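Local coordinates for protein putative oxidoreductase (PDB 3WJ7) that is a putative oxidoreductase of the short-chain dehydrogenase/reductase family, probably a nicotinamide-dependent reductase with a Rossmann-type fold, at residues A[31-45]-A[52-65]. Numbering follows the deposited sequence.
Sequences RVLEERGHRLRLLVR and NIAELNAELAVGDL
E59 OE1 is gripped side-on by R41, with two of its guanidinium nitrogens converging on this one oxygen: NE lies 3.0 Å from E59 OE1 and NH2 2.9 Å. The oxygen sits at the guanidinium edge, in its plane, and carboxylate and guanidinium are nearly coplanar. In R41, CG lies anti to the backbone N (chi1 180°) and the chain stays extended to CD, which rests against the A61 methyl; the bend at chi3 then turns NE and NH2 to E59 OE1. NH1 is held separately, by the backbone oxygens of K76 and A74. A leucine at R41 would probably leave the E59 carboxylate without its mate and those two carbonyls short of a donor. Beneath the salt bridge, strands 39-44 and 59-62 run parallel; L42 bonds through N to E59 O (2.7 Å) and through O to A61 N, and V44 repeats the pattern with A61 O and G63 N. On the sheet face away from R41, L42 CD1 reaches L56 CD1 at 3.7 Å and the A58 methyl, while V44 CG1 meets L60 CD2 (3.8 Å). On R41's own face, L43 lays CD1 against G63 CA at 3.8 Å. Near helix 24-35, L56 CD2 packs by R31, whose NE makes a long salt bridge to E55 OE1 (3.6 Å); E55 OE2 pairs with R188. In the Rossmann-type sheet, strand 39-44 lies between strands 15-18 and 59-62, parallel to both, with helix 24-35 leading into it and L33 packing on strands 15-18 and 78-83.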
ATOM      1  N   ARG A  31      -3.601  29.091  19.717  1.00 39.88           N
ATOM      2  CA  ARG A  31      -3.117  30.222  20.524  1.00 43.20           C
ATOM      3  C   ARG A  31      -3.608  31.538  19.923  1.00 43.31           C
ATOM      4  O   ARG A  31      -4.110  32.393  20.644  1.00 43.38           O
ATOM      5  CB  ARG A  31      -1.575  30.238  20.664  1.00 45.59           C
ATOM      6  CG  ARG A  31      -1.009  29.182  21.613  1.00 48.37           C
ATOM      7  CD  ARG A  31       0.517  29.051  21.531  1.00 54.15           C
ATOM      8  NE  ARG A  31       0.889  27.631  21.644  1.00 66.36           N
ATOM      9  CZ  ARG A  31       1.497  26.885  20.704  1.00 65.25           C
ATOM     10  NH1 ARG A  31       1.905  27.393  19.547  1.00 59.83           N
ATOM     11  NH2 ARG A  31       1.733  25.602  20.947  1.00 64.68           N
ATOM     12  N   VAL A  32      -3.492  31.673  18.603  1.00 42.37           N
ATOM     13  CA  VAL A  32      -3.897  32.904  17.918  1.00 43.15           C
ATOM     14  C   VAL A  32      -5.393  33.205  18.149  1.00 44.55           C
ATOM     15  O   VAL A  32      -5.760  34.311  18.522  1.00 49.37           O
ATOM     16  CB  VAL A  32      -3.498  32.860  16.416  1.00 40.80           C
ATOM     17  CG1 VAL A  32      -4.241  33.894  15.576  1.00 38.50           C
ATOM     18  CG2 VAL A  32      -1.994  33.036  16.262  1.00 39.02           C
ATOM     19  N   LEU A  33      -6.233  32.209  17.924  1.00 44.83           N
ATOM     20  CA  LEU A  33      -7.658  32.297  18.168  1.00 46.17           C
ATOM     21  C   LEU A  33      -7.971  32.695  19.603  1.00 48.09           C
ATOM     22  O   LEU A  33      -8.886  33.500  19.854  1.00 47.74           O
ATOM     23  CB  LEU A  33      -8.331  30.943  17.865  1.00 43.25           C
ATOM     24  CG  LEU A  33      -8.227  30.565  16.404  1.00 40.98           C
ATOM     25  CD1 LEU A  33      -8.887  29.223  16.168  1.00 42.76           C
ATOM     26  CD2 LEU A  33      -8.807  31.649  15.503  1.00 40.78           C
ATOM     27  N   GLU A  34      -7.235  32.104  20.540  1.00 50.18           N
ATOM     28  CA  GLU A  34      -7.392  32.436  21.945  1.00 55.46           C
ATOM     29  C   GLU A  34      -7.088  33.925  22.229  1.00 59.00           C
ATOM     30  O   GLU A  34      -7.855  34.569  22.937  1.00 55.54           O
ATOM     31  CB  GLU A  34      -6.515  31.543  22.805  1.00 55.67           C
ATOM     32  CG  GLU A  34      -6.750  31.708  24.300  1.00 64.53           C
ATOM     33  CD  GLU A  34      -7.873  30.827  24.813  1.00 75.30           C
ATOM     34  OE1 GLU A  34      -7.979  29.658  24.341  1.00 80.93           O
ATOM     35  OE2 GLU A  34      -8.639  31.298  25.694  1.00 72.88           O
ATOM     36  N   GLU A  35      -5.992  34.457  21.670  1.00 62.50           N
ATOM     37  CA  GLU A  35      -5.580  35.853  21.901  1.00 68.08           C
ATOM     38  C   GLU A  35      -6.532  36.816  21.206  1.00 63.16           C
ATOM     39  O   GLU A  35      -6.676  37.968  21.623  1.00 63.92           O
ATOM     40  CB  GLU A  35      -4.118  36.106  21.470  1.00 76.03           C
ATOM     41  CG  GLU A  35      -3.107  35.143  22.118  1.00 86.23           C
ATOM     42  CD  GLU A  35      -1.652  35.377  21.696  1.00 91.15           C
ATOM     43  OE1 GLU A  35      -1.141  36.508  21.884  1.00102.53           O
ATOM     44  OE2 GLU A  35      -1.002  34.425  21.196  1.00 83.31           O
ATOM     45  N   ARG A  36      -7.178  36.335  20.148  1.00 54.91           N
ATOM     46  CA  ARG A  36      -8.311  37.028  19.552  1.00 52.54           C
ATOM     47  C   ARG A  36      -9.668  36.842  20.315  1.00 52.85           C
ATOM     48  O   ARG A  36     -10.697  37.347  19.872  1.00 51.32           O
ATOM     49  CB  ARG A  36      -8.445  36.619  18.078  1.00 50.66           C
ATOM     50  CG  ARG A  36      -7.924  37.647  17.068  1.00 49.13           C
ATOM     51  CD  ARG A  36      -7.933  36.979  15.727  1.00 48.40           C
ATOM     52  NE  ARG A  36      -7.308  37.657  14.592  1.00 48.76           N
ATOM     53  CZ  ARG A  36      -5.996  37.822  14.380  1.00 48.13           C
ATOM     54  NH1 ARG A  36      -5.064  37.470  15.272  1.00 46.21           N
ATOM     55  NH2 ARG A  36      -5.610  38.379  13.247  1.00 49.54           N
ATOM     56  N   GLY A  37      -9.651  36.110  21.438  1.00 52.80           N
ATOM     57  CA  GLY A  37     -10.841  35.794  22.261  1.00 53.59           C
ATOM     58  C   GLY A  37     -12.030  34.990  21.701  1.00 56.03           C
ATOM     59  O   GLY A  37     -13.180  35.297  21.990  1.00 55.28           O
ATOM     60  N   HIS A  38     -11.772  33.956  20.907  1.00 54.58           N
ATOM     61  CA  HIS A  38     -12.795  32.957  20.619  1.00 51.86           C
ATOM     62  C   HIS A  38     -12.959  32.075  21.829  1.00 50.90           C
ATOM     63  O   HIS A  38     -12.025  31.934  22.619  1.00 51.98           O
ATOM     64  CB  HIS A  38     -12.351  32.094  19.443  1.00 50.93           C
ATOM     65  CG  HIS A  38     -12.331  32.834  18.153  1.00 52.43           C
ATOM     66  ND1 HIS A  38     -13.055  32.429  17.056  1.00 56.28           N
ATOM     67  CD2 HIS A  38     -11.719  33.988  17.797  1.00 55.84           C
ATOM     68  CE1 HIS A  38     -12.875  33.292  16.070  1.00 57.14           C
ATOM     69  NE2 HIS A  38     -12.073  34.252  16.497  1.00 56.52           N
ATOM     70  N   ARG A  39     -14.126  31.467  21.980  1.00 52.55           N
ATOM     71  CA  ARG A  39     -14.265  30.397  22.959  1.00 54.62           C
ATOM     72  C   ARG A  39     -13.883  29.093  22.261  1.00 51.38           C
ATOM     73  O   ARG A  39     -14.509  28.688  21.274  1.00 50.71           O
ATOM     74  CB  ARG A  39     -15.691  30.301  23.538  1.00 62.86           C
ATOM     75  CG  ARG A  39     -16.580  31.516  23.330  1.00 79.28           C
ATOM     76  CD  ARG A  39     -17.855  31.358  24.155  1.00105.21           C
ATOM     77  NE  ARG A  39     -18.710  32.556  24.198  1.00118.78           N
ATOM     78  CZ  ARG A  39     -19.723  32.737  25.051  1.00122.67           C
ATOM     79  NH1 ARG A  39     -20.026  31.807  25.955  1.00121.17           N
ATOM     80  NH2 ARG A  39     -20.440  33.854  25.006  1.00124.53           N
ATOM     81  N   LEU A  40     -12.866  28.428  22.781  1.00 50.55           N
ATOM     82  CA  LEU A  40     -12.360  27.221  22.147  1.00 48.29           C
ATOM     83  C   LEU A  40     -12.899  25.882  22.675  1.00 45.80           C
ATOM     84  O   LEU A  40     -13.134  25.686  23.871  1.00 44.69           O
ATOM     85  CB  LEU A  40     -10.843  27.236  22.167  1.00 49.34           C
ATOM     86  CG  LEU A  40     -10.094  28.334  21.394  1.00 50.12           C
ATOM     87  CD1 LEU A  40      -8.603  28.068  21.507  1.00 51.77           C
ATOM     88  CD2 LEU A  40     -10.459  28.407  19.915  1.00 52.45           C
ATOM     89  N   ARG A  41     -13.138  24.972  21.742  1.00 43.34           N
ATOM     90  CA  ARG A  41     -13.274  23.559  22.050  1.00 41.58           C
ATOM     91  C   ARG A  41     -12.223  22.803  21.183  1.00 41.15           C
ATOM     92  O   ARG A  41     -12.040  23.083  20.003  1.00 41.09           O
ATOM     93  CB  ARG A  41     -14.716  23.075  21.802  1.00 41.28           C
ATOM     94  CG  ARG A  41     -14.941  21.576  22.096  1.00 44.91           C
ATOM     95  CD  ARG A  41     -16.386  21.111  21.846  1.00 42.48           C
ATOM     96  NE  ARG A  41     -17.323  21.896  22.627  1.00 42.76           N
ATOM     97  CZ  ARG A  41     -18.592  22.123  22.327  1.00 43.41           C
ATOM     98  NH1 ARG A  41     -19.145  21.628  21.224  1.00 42.54           N
ATOM     99  NH2 ARG A  41     -19.307  22.896  23.137  1.00 43.06           N
ATOM    100  N   LEU A  42     -11.512  21.858  21.757  1.00 41.50           N
ATOM    101  CA  LEU A  42     -10.416  21.240  21.025  1.00 42.00           C
ATOM    102  C   LEU A  42     -10.751  19.773  20.850  1.00 46.38           C
ATOM    103  O   LEU A  42     -10.952  19.090  21.826  1.00 57.59           O
ATOM    104  CB  LEU A  42      -9.099  21.437  21.787  1.00 37.17           C
ATOM    105  CG  LEU A  42      -8.731  22.900  22.127  1.00 36.05           C
ATOM    106  CD1 LEU A  42      -7.418  23.007  22.870  1.00 37.08           C
ATOM    107  CD2 LEU A  42      -8.711  23.846  20.938  1.00 34.89           C
ATOM    108  N   LEU A  43     -10.872  19.292  19.624  1.00 46.81           N
ATOM    109  CA  LEU A  43     -11.099  17.874  19.438  1.00 50.49           C
ATOM    110  C   LEU A  43      -9.748  17.198  19.579  1.00 55.61           C
ATOM    111  O   LEU A  43      -8.765  17.661  19.003  1.00 59.38           O
ATOM    112  CB  LEU A  43     -11.707  17.572  18.073  1.00 44.81           C
ATOM    113  CG  LEU A  43     -12.084  16.116  17.805  1.00 48.00           C
ATOM    114  CD1 LEU A  43     -13.440  15.732  18.415  1.00 45.77           C
ATOM    115  CD2 LEU A  43     -12.078  15.827  16.304  1.00 48.22           C
ATOM    116  N   VAL A  44      -9.706  16.149  20.392  1.00 58.76           N
ATOM    117  CA  VAL A  44      -8.509  15.311  20.568  1.00 60.89           C
ATOM    118  C   VAL A  44      -8.874  13.825  20.476  1.00 61.98           C
ATOM    119  O   VAL A  44     -10.042  13.450  20.708  1.00 53.28           O
ATOM    120  CB  VAL A  44      -7.882  15.524  21.948  1.00 62.32           C
ATOM    121  CG1 VAL A  44      -7.368  16.954  22.100  1.00 60.26           C
ATOM    122  CG2 VAL A  44      -8.894  15.162  23.037  1.00 64.28           C
ATOM    123  N   ARG A  45      -7.871  13.002  20.145  1.00 67.08           N
ATOM    124  CA  ARG A  45      -8.008  11.538  20.060  1.00 73.53           C
ATOM    125  C   ARG A  45      -8.023  10.836  21.438  1.00 75.76           C
ATOM    126  O   ARG A  45      -7.409  11.334  22.393  1.00 66.47           O
ATOM    127  CB  ARG A  45      -6.890  10.952  19.192  1.00 74.26           C
ATOM    128  CG  ARG A  45      -7.273  10.668  17.740  1.00 83.21           C
ATOM    129  CD  ARG A  45      -6.236   9.759  17.062  1.00 96.20           C
ATOM    130  NE  ARG A  45      -6.366   9.684  15.599  1.00 98.68           N
ATOM    131  CZ  ARG A  45      -5.823  10.549  14.732  1.00 99.21           C
ATOM    132  NH1 ARG A  45      -5.103  11.586  15.162  1.00 91.35           N
ATOM    133  NH2 ARG A  45      -6.006  10.384  13.424  1.00 89.84           N
ATOM    134  N   ASN A  52       1.226  20.667  24.856  1.00 99.21           N
ATOM    135  CA  ASN A  52       1.207  22.089  24.463  1.00101.41           C
ATOM    136  C   ASN A  52      -0.248  22.617  24.404  1.00102.10           C
ATOM    137  O   ASN A  52      -0.600  23.542  23.641  1.00 89.53           O
ATOM    138  CB  ASN A  52       2.038  22.354  23.189  1.00 95.33           C
ATOM    139  CG  ASN A  52       1.623  21.486  22.010  1.00 94.25           C
ATOM    140  OD1 ASN A  52       0.746  20.622  22.120  1.00 90.34           O
ATOM    141  ND2 ASN A  52       2.249  21.724  20.866  1.00 92.21           N
ATOM    142  N   ILE A  53      -1.069  22.001  25.256  1.00102.73           N
ATOM    143  CA  ILE A  53      -2.496  22.256  25.354  1.00102.82           C
ATOM    144  C   ILE A  53      -2.849  22.964  26.651  1.00104.24           C
ATOM    145  O   ILE A  53      -3.404  24.051  26.599  1.00113.32           O
ATOM    146  CB  ILE A  53      -3.316  20.946  25.266  1.00 99.37           C
ATOM    147  CG1 ILE A  53      -3.699  20.641  23.831  1.00 82.06           C
ATOM    148  CG2 ILE A  53      -4.599  21.023  26.102  1.00107.60           C
ATOM    149  CD1 ILE A  53      -4.778  19.588  23.769  1.00 76.70           C
ATOM    150  N   ALA A  54      -2.543  22.356  27.805  1.00105.86           N
ATOM    151  CA  ALA A  54      -3.077  22.836  29.096  1.00105.31           C
ATOM    152  C   ALA A  54      -2.987  24.361  29.239  1.00101.02           C
ATOM    153  O   ALA A  54      -3.824  24.975  29.891  1.00103.15           O
ATOM    154  CB  ALA A  54      -2.425  22.119  30.269  1.00103.97           C
ATOM    155  N   GLU A  55      -1.985  24.952  28.588  1.00100.02           N
ATOM    156  CA  GLU A  55      -1.890  26.402  28.328  1.00101.47           C
ATOM    157  C   GLU A  55      -3.198  27.115  27.973  1.00 95.06           C
ATOM    158  O   GLU A  55      -3.379  28.280  28.306  1.00 99.04           O
ATOM    159  CB  GLU A  55      -0.906  26.655  27.186  1.00105.83           C
ATOM    160  CG  GLU A  55       0.328  27.438  27.582  1.00109.33           C
ATOM    161  CD  GLU A  55       1.226  27.707  26.395  1.00113.29           C
ATOM    162  OE1 GLU A  55       0.708  27.794  25.253  1.00115.80           O
ATOM    163  OE2 GLU A  55       2.450  27.831  26.608  1.00107.08           O
ATOM    164  N   LEU A  56      -4.089  26.426  27.273  1.00 89.51           N
ATOM    165  CA  LEU A  56      -5.330  27.027  26.795  1.00 84.68           C
ATOM    166  C   LEU A  56      -6.490  26.639  27.695  1.00 82.86           C
ATOM    167  O   LEU A  56      -6.737  25.462  27.930  1.00 81.62           O
ATOM    168  CB  LEU A  56      -5.619  26.568  25.365  1.00 78.98           C
ATOM    169  CG  LEU A  56      -4.492  26.616  24.326  1.00 70.82           C
ATOM    170  CD1 LEU A  56      -4.700  25.554  23.259  1.00 73.40           C
ATOM    171  CD2 LEU A  56      -4.382  27.998  23.707  1.00 68.70           C
ATOM    172  N   ASN A  57      -7.190  27.629  28.225  1.00 87.31           N
ATOM    173  CA  ASN A  57      -8.454  27.341  28.871  1.00 88.45           C
ATOM    174  C   ASN A  57      -9.356  26.983  27.706  1.00 80.09           C
ATOM    175  O   ASN A  57      -9.613  27.808  26.821  1.00 81.46           O
ATOM    176  CB  ASN A  57      -8.983  28.510  29.742  1.00 95.96           C
ATOM    177  CG  ASN A  57      -9.106  29.831  28.982  1.00 96.77           C
ATOM    178  OD1 ASN A  57      -8.142  30.328  28.399  1.00 95.36           O
ATOM    179  ND2 ASN A  57     -10.299  30.416  29.013  1.00100.21           N
ATOM    180  N   ALA A  58      -9.751  25.717  27.661  1.00 69.03           N
ATOM    181  CA  ALA A  58     -10.464  25.200  26.506  1.00 57.10           C
ATOM    182  C   ALA A  58     -11.341  24.005  26.846  1.00 52.40           C
ATOM    183  O   ALA A  58     -10.935  23.102  27.597  1.00 51.14           O
ATOM    184  CB  ALA A  58      -9.473  24.842  25.408  1.00 52.44           C
ATOM    185  N   GLU A  59     -12.548  23.989  26.296  1.00 50.30           N
ATOM    186  CA  GLU A  59     -13.318  22.758  26.353  1.00 55.01           C
ATOM    187  C   GLU A  59     -12.576  21.680  25.530  1.00 55.63           C
ATOM    188  O   GLU A  59     -12.000  21.941  24.448  1.00 48.68           O
ATOM    189  CB  GLU A  59     -14.740  22.947  25.851  1.00 56.50           C
ATOM    190  CG  GLU A  59     -15.640  23.767  26.759  1.00 63.61           C
ATOM    191  CD  GLU A  59     -16.837  24.339  26.003  1.00 70.11           C
ATOM    192  OE1 GLU A  59     -17.301  23.676  25.029  1.00 70.74           O
ATOM    193  OE2 GLU A  59     -17.304  25.453  26.372  1.00 65.23           O
ATOM    194  N   LEU A  60     -12.575  20.469  26.061  1.00 53.07           N
ATOM    195  CA  LEU A  60     -12.007  19.369  25.339  1.00 56.94           C
ATOM    196  C   LEU A  60     -13.100  18.411  24.937  1.00 56.85           C
ATOM    197  O   LEU A  60     -13.842  17.932  25.774  1.00 63.49           O
ATOM    198  CB  LEU A  60     -10.942  18.688  26.187  1.00 58.65           C
ATOM    199  CG  LEU A  60      -9.654  19.497  26.080  1.00 61.16           C
ATOM    200  CD1 LEU A  60      -9.078  19.808  27.456  1.00 71.31           C
ATOM    201  CD2 LEU A  60      -8.653  18.781  25.184  1.00 60.08           C
ATOM    202  N   ALA A  61     -13.217  18.165  23.641  1.00 56.57           N
ATOM    203  CA  ALA A  61     -14.068  17.083  23.131  1.00 59.42           C
ATOM    204  C   ALA A  61     -13.172  15.961  22.637  1.00 59.33           C
ATOM    205  O   ALA A  61     -12.148  16.208  21.994  1.00 59.63           O
ATOM    206  CB  ALA A  61     -14.982  17.574  22.004  1.00 57.22           C
ATOM    207  N   VAL A  62     -13.563  14.739  22.977  1.00 61.86           N
ATOM    208  CA  VAL A  62     -12.895  13.517  22.545  1.00 62.52           C
ATOM    209  C   VAL A  62     -13.714  12.901  21.391  1.00 64.68           C
ATOM    210  O   VAL A  62     -14.942  12.803  21.450  1.00 63.28           O
ATOM    211  CB  VAL A  62     -12.750  12.520  23.727  1.00 62.70           C
ATOM    212  CG1 VAL A  62     -11.999  11.262  23.304  1.00 63.53           C
ATOM    213  CG2 VAL A  62     -12.031  13.190  24.893  1.00 60.24           C
ATOM    214  N   GLY A  63     -13.014  12.497  20.338  1.00 68.60           N
ATOM    215  CA  GLY A  63     -13.638  12.035  19.106  1.00 65.92           C
ATOM    216  C   GLY A  63     -12.590  11.525  18.129  1.00 67.99           C
ATOM    217  O   GLY A  63     -11.386  11.495  18.411  1.00 63.09           O
ATOM    218  N   ASP A  64     -13.062  11.136  16.957  1.00 70.70           N
ATOM    219  CA  ASP A  64     -12.257  10.407  16.020  1.00 67.87           C
ATOM    220  C   ASP A  64     -12.953  10.533  14.682  1.00 66.83           C
ATOM    221  O   ASP A  64     -14.095  10.109  14.541  1.00 66.17           O
ATOM    222  CB  ASP A  64     -12.241   8.948  16.463  1.00 78.79           C
ATOM    223  CG  ASP A  64     -11.110   8.165  15.855  1.00 85.41           C
ATOM    224  OD1 ASP A  64     -11.413   7.149  15.202  1.00 83.82           O
ATOM    225  OD2 ASP A  64      -9.932   8.560  16.038  1.00 88.37           O
ATOM    226  N   LEU A  65     -12.258  11.123  13.718  1.00 62.55           N
ATOM    227  CA  LEU A  65     -12.791  11.476  12.405  1.00 57.08           C
ATOM    228  C   LEU A  65     -13.395  10.328  11.583  1.00 62.24           C
ATOM    229  O   LEU A  65     -14.357  10.521  10.814  1.00 59.19           O
ATOM    230  CB  LEU A  65     -11.687  12.171  11.615  1.00 55.88           C
ATOM    231  CG  LEU A  65     -11.080  13.405  12.294  1.00 52.61           C
ATOM    232  CD1 LEU A  65     -10.357  14.271  11.280  1.00 50.33           C
ATOM    233  CD2 LEU A  65     -12.183  14.225  12.947  1.00 55.74           C
TER